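Local atomic coordinates of rifamycin polyketide synthase (PDB entry 4LN9), a protein that probably dehydrates a polyketide intermediate, through the double-hotdog dehydratase domain of the terminal module of the rifamycin assembly line. Residues Pro172-Val178 and Val204-Gly208. Sequence-based numbering, arbitrary orientation.
Sequences PPEAKPV and VWRRG
Pro177 brings its CA and CB obliquely against one corner of the Trp205 indole, Pro177 CB 3.6 Å from Trp205 CD1, where the short strand 176-178 runs antiparallel to strand 201-207 at an outer end of the double hotdog. Trp205 CG stands anti to its carbonyl carbon (chi1 -55°), which brings the pyrrole side of the indole to Pro177; Trp170 meets the same ring edge-to-face. Toward the turn, the small bump of Ala175 CB presses on Trp205 CB. On the other face of the strand pair, Val178 and Val204 run alongside each other, Val178 CG2 to Val204 CG1 3.8 Å, and Val178 CG2 also sits over a face of the Arg206 guanidinium. Lys176 and Arg206 exchange two backbone hydrogen bonds, N to O 2.8 Å each way. The chain enters this strand through a type II turn, Pro172 to Ala175, toward which the Arg207 side chain, bent at chi2 and chi3, turns its guanidinium. Arg207 NH2 (3.0 Å) and NE (3.3 Å) both point at Pro173 O, which lies in the guanidinium plane, while Pro172 CB fits close to NH2. Glu214 takes NH1 in a salt bridge. One arginine thus ties a turn carbonyl to the next strand, and its bonds to both partners probably fix the guanidinium's rotation.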
loop_
_atom_site.group_PDB
_atom_site.type_symbol
_atom_site.label_atom_id
_atom_site.label_comp_id
_atom_site.label_asym_id
_atom_site.label_seq_id
_atom_site.Cartn_x
_atom_site.Cartn_y
_atom_site.Cartn_z
ATOM N N PRO A 172 -16.386 -27.979 34.232
ATOM C CA PRO A 172 -16.079 -29.398 34.082
ATOM C C PRO A 172 -16.042 -30.134 35.423
ATOM O O PRO A 172 -15.638 -29.556 36.433
ATOM C CB PRO A 172 -14.697 -29.383 33.427
ATOM C CG PRO A 172 -14.682 -28.115 32.643
ATOM C CD PRO A 172 -15.430 -27.122 33.503
ATOM N N PRO A 173 -16.601 -31.356 35.455
ATOM C CA PRO A 173 -16.500 -32.280 36.577
ATOM C C PRO A 173 -15.117 -32.327 37.223
ATOM O O PRO A 173 -14.108 -32.482 36.535
ATOM C CB PRO A 173 -16.854 -33.619 35.937
ATOM C CG PRO A 173 -17.884 -33.246 34.914
ATOM C CD PRO A 173 -17.542 -31.853 34.435
ATOM N N GLU A 174 -15.090 -32.133 38.540
ATOM C CA GLU A 174 -13.863 -32.213 39.331
ATOM C C GLU A 174 -12.904 -31.043 39.129
ATOM O O GLU A 174 -11.788 -31.060 39.648
ATOM C CB GLU A 174 -13.133 -33.538 39.093
ATOM C CG GLU A 174 -13.969 -34.776 39.382
ATOM C CD GLU A 174 -13.134 -35.947 39.863
ATOM O OE1 GLU A 174 -11.894 -35.809 39.932
ATOM O OE2 GLU A 174 -13.722 -36.994 40.210
ATOM N N ALA A 175 -13.326 -30.031 38.379
ATOM C CA ALA A 175 -12.566 -28.786 38.311
ATOM C C ALA A 175 -12.915 -27.898 39.496
ATOM O O ALA A 175 -14.088 -27.621 39.747
ATOM C CB ALA A 175 -12.841 -28.062 37.001
ATOM N N LYS A 176 -11.898 -27.467 40.236
ATOM C CA LYS A 176 -12.113 -26.673 41.438
ATOM C C LYS A 176 -12.081 -25.191 41.098
ATOM O O LYS A 176 -11.158 -24.725 40.429
ATOM C CB LYS A 176 -11.039 -26.991 42.479
ATOM C CG LYS A 176 -10.710 -28.471 42.589
ATOM C CD LYS A 176 -10.799 -28.944 44.030
ATOM C CE LYS A 176 -11.425 -30.326 44.124
ATOM N NZ LYS A 176 -12.850 -30.323 43.688
ATOM N N PRO A 177 -13.096 -24.442 41.556
ATOM C CA PRO A 177 -13.180 -23.017 41.255
ATOM C C PRO A 177 -12.123 -22.219 42.008
ATOM O O PRO A 177 -11.760 -22.575 43.130
ATOM C CB PRO A 177 -14.581 -22.637 41.740
ATOM C CG PRO A 177 -14.913 -23.651 42.780
ATOM C CD PRO A 177 -14.263 -24.922 42.315
ATOM N N VAL A 178 -11.544 -21.233 41.334
ATOM C CA VAL A 178 -10.511 -20.394 41.928
ATOM C C VAL A 178 -11.111 -19.048 42.323
ATOM O O VAL A 178 -11.897 -18.472 41.571
ATOM C CB VAL A 178 -9.356 -20.157 40.936
ATOM C CG1 VAL A 178 -8.280 -19.286 41.565
ATOM C CG2 VAL A 178 -8.776 -21.484 40.469
ATOM N N VAL A 204 -12.566 -18.883 36.989
ATOM C CA VAL A 204 -11.539 -19.848 36.626
ATOM C C VAL A 204 -11.725 -21.124 37.438
ATOM O O VAL A 204 -12.114 -21.068 38.603
ATOM C CB VAL A 204 -10.135 -19.282 36.898
ATOM C CG1 VAL A 204 -9.091 -20.386 36.823
ATOM C CG2 VAL A 204 -9.818 -18.166 35.914
ATOM N N TRP A 205 -11.621 -22.273 36.769
ATOM C CA TRP A 205 -11.514 -23.547 37.480
ATOM C C TRP A 205 -10.246 -24.239 37.097
ATOM O O TRP A 205 -9.782 -24.113 35.963
ATOM C CB TRP A 205 -12.696 -24.457 37.159
ATOM C CG TRP A 205 -14.042 -23.836 37.427
ATOM C CD1 TRP A 205 -14.906 -24.098 38.487
ATOM C CD2 TRP A 205 -14.787 -22.938 36.541
ATOM N NE1 TRP A 205 -16.070 -23.386 38.351
ATOM C CE2 TRP A 205 -16.060 -22.665 37.207
ATOM C CE3 TRP A 205 -14.524 -22.339 35.318
ATOM C CZ2 TRP A 205 -17.010 -21.825 36.653
ATOM C CZ3 TRP A 205 -15.486 -21.487 34.774
ATOM C CH2 TRP A 205 -16.708 -21.258 35.414
ATOM N N ARG A 206 -9.750 -25.089 37.988
ATOM C CA ARG A 206 -8.506 -25.801 37.742
ATOM C C ARG A 206 -8.681 -27.298 37.972
ATOM O O ARG A 206 -9.461 -27.719 38.827
ATOM C CB ARG A 206 -7.389 -25.255 38.634
ATOM C CG ARG A 206 -6.055 -25.966 38.469
ATOM C CD ARG A 206 -5.092 -25.614 39.593
ATOM N NE ARG A 206 -4.915 -24.171 39.733
ATOM C CZ ARG A 206 -5.435 -23.447 40.718
ATOM N NH1 ARG A 206 -6.177 -24.029 41.651
ATOM N NH2 ARG A 206 -5.199 -22.143 40.782
ATOM N N ARG A 207 -7.945 -28.094 37.204
ATOM C CA ARG A 207 -8.058 -29.547 37.248
ATOM C C ARG A 207 -6.689 -30.132 36.888
ATOM O O ARG A 207 -5.977 -29.565 36.061
ATOM C CB ARG A 207 -9.108 -30.004 36.232
ATOM C CG ARG A 207 -9.524 -31.460 36.344
ATOM C CD ARG A 207 -9.902 -32.006 34.975
ATOM N NE ARG A 207 -11.349 -32.111 34.808
ATOM C CZ ARG A 207 -11.957 -32.318 33.645
ATOM N NH1 ARG A 207 -11.252 -32.366 32.521
ATOM N NH2 ARG A 207 -13.272 -32.491 33.606
ATOM N N GLY A 208 -6.238 -31.124 37.654
ATOM C CA GLY A 208 -4.893 -31.681 37.467
ATOM C C GLY A 208 -3.825 -30.894 38.209
ATOM O O GLY A 208 -4.143 -29.968 38.955
HETATM O O HOH W 1 -13.482 -18.396 39.735
#